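Local coordinates for protein DJ-1 homolog D (Arabidopsis thaliana, PDB 4OGG) that belongs to the DJ-1/PfpI family and joins two such homologous domains, each with a sheet core flanked by helices, in one chain, at residues M13-Y16 / E17-V20. Numbering follows the deposited sequence.
Sequences MEDY and EVMV
Glu14 and Glu17 meet at the start of helix 15-27, where their side chains cross nearly at right angles. Glu14 sits at the N-cap, and a bend at chi2 (-74°) folds its carboxylate back over the first turn. There OE2 accepts from Tyr16 N at 2.7 Å, on the syn side but 29° out of the carboxylate plane, and more weakly from Glu17 N at 3.4 Å. A glutamate is long enough to curl back to these early amides, whose helical hydrogen-bond partners are missing. Glu14 OE1 turns to His257 NE2 and His50 N, so the buried carboxylate is held at both oxygens.

Glu17 extends beyond CG and lays its carboxylate against the aliphatic part of Glu14, with CD 3.5 Å from Glu14 CB. The two carboxylate planes lie 22° apart, and Glu14 OE2 is 4.0 Å from Glu17 OE2.

On another side of the turn, Met13 SD packs 3.7 Å from Val18 CB, its flexible thioether crossing the compact branched valine. Asp15 is tied to Tyr209 and His64, while the Tyr16 ring stacks on His257. Regular helix bonding begins with Met19 N to Asp15 O at 3.1 Å and continues with Val20 N to Tyr16 O at 2.9 Å.

This is a side-chain-capped helix N-terminus following a short strand, in a DJ-1/PfpI domain, with Glu17 OE2 close to OZ3 of the modified cysteine at position 118.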
loop_
_atom_site.group_PDB
_atom_site.type_symbol
_atom_site.label_atom_id
_atom_site.label_comp_id
_atom_site.label_asym_id
_atom_site.label_seq_id
_atom_site.Cartn_x
_atom_site.Cartn_y
_atom_site.Cartn_z
ATOM N N MET C 13 -17.921 1.655 -2.545
ATOM C CA MET C 13 -18.561 2.181 -3.743
ATOM C C MET C 13 -17.387 2.918 -4.398
ATOM O O MET C 13 -16.423 3.270 -3.713
ATOM C CB MET C 13 -19.677 3.161 -3.364
ATOM C CG MET C 13 -19.221 4.335 -2.517
ATOM S SD MET C 13 -20.611 5.324 -1.915
ATOM C CE MET C 13 -19.891 6.048 -0.471
ATOM N N GLU C 14 -17.439 3.149 -5.705
ATOM C CA GLU C 14 -16.328 3.827 -6.376
ATOM C C GLU C 14 -16.279 5.292 -5.944
ATOM O O GLU C 14 -17.271 6.014 -6.053
ATOM C CB GLU C 14 -16.477 3.699 -7.896
ATOM C CG GLU C 14 -15.153 3.480 -8.633
ATOM C CD GLU C 14 -14.294 4.730 -8.727
ATOM O OE1 GLU C 14 -13.077 4.594 -8.965
ATOM O OE2 GLU C 14 -14.827 5.850 -8.588
ATOM N N ASP C 15 -15.116 5.719 -5.455
ATOM C CA ASP C 15 -14.924 7.078 -4.947
ATOM C C ASP C 15 -15.398 8.207 -5.865
ATOM O O ASP C 15 -16.102 9.112 -5.422
ATOM C CB ASP C 15 -13.447 7.286 -4.568
ATOM C CG ASP C 15 -13.261 8.342 -3.486
ATOM O OD1 ASP C 15 -14.273 8.799 -2.910
ATOM O OD2 ASP C 15 -12.103 8.711 -3.198
ATOM N N TYR C 16 -15.013 8.178 -7.137
ATOM C CA TYR C 16 -15.456 9.227 -8.054
ATOM C C TYR C 16 -16.965 9.179 -8.269
ATOM O O TYR C 16 -17.632 10.213 -8.335
ATOM C CB TYR C 16 -14.804 9.080 -9.433
ATOM C CG TYR C 16 -13.394 9.611 -9.580
ATOM C CD1 TYR C 16 -12.864 10.537 -8.684
ATOM C CD2 TYR C 16 -12.615 9.237 -10.678
ATOM C CE1 TYR C 16 -11.591 11.081 -8.879
ATOM C CE2 TYR C 16 -11.354 9.775 -10.882
ATOM C CZ TYR C 16 -10.848 10.693 -9.985
ATOM O OH TYR C 16 -9.602 11.230 -10.208
ATOM N N GLU C 17 -17.494 7.967 -8.383
ATOM C CA GLU C 17 -18.908 7.775 -8.659
ATOM C C GLU C 17 -19.872 8.247 -7.581
ATOM O O GLU C 17 -21.068 8.391 -7.834
ATOM C CB GLU C 17 -19.134 6.316 -9.049
ATOM C CG GLU C 17 -18.599 6.056 -10.452
ATOM C CD GLU C 17 -18.275 4.606 -10.733
ATOM O OE1 GLU C 17 -19.045 3.723 -10.312
ATOM O OE2 GLU C 17 -17.248 4.354 -11.397
ATOM N N VAL C 18 -19.364 8.499 -6.381
ATOM C CA VAL C 18 -20.233 9.032 -5.342
ATOM C C VAL C 18 -19.945 10.524 -5.174
ATOM O O VAL C 18 -20.865 11.347 -5.131
ATOM C CB VAL C 18 -20.049 8.312 -3.969
ATOM C CG1 VAL C 18 -18.591 8.341 -3.532
ATOM C CG2 VAL C 18 -20.935 8.992 -2.910
ATOM N N MET C 19 -18.667 10.884 -5.120
ATOM C CA MET C 19 -18.305 12.278 -4.905
ATOM C C MET C 19 -18.613 13.251 -6.035
ATOM O O MET C 19 -19.052 14.366 -5.773
ATOM C CB MET C 19 -16.825 12.394 -4.522
ATOM C CG MET C 19 -16.464 13.744 -3.917
ATOM S SD MET C 19 -17.491 14.168 -2.478
ATOM C CE MET C 19 -16.478 13.540 -1.124
ATOM N N VAL C 20 -18.384 12.856 -7.283
ATOM C CA VAL C 20 -18.656 13.771 -8.387
ATOM C C VAL C 20 -20.139 14.160 -8.433
ATOM O O VAL C 20 -20.468 15.342 -8.432
ATOM C CB VAL C 20 -18.201 13.183 -9.746
ATOM C CG1 VAL C 20 -18.566 14.139 -10.877
ATOM C CG2 VAL C 20 -16.689 12.976 -9.733
#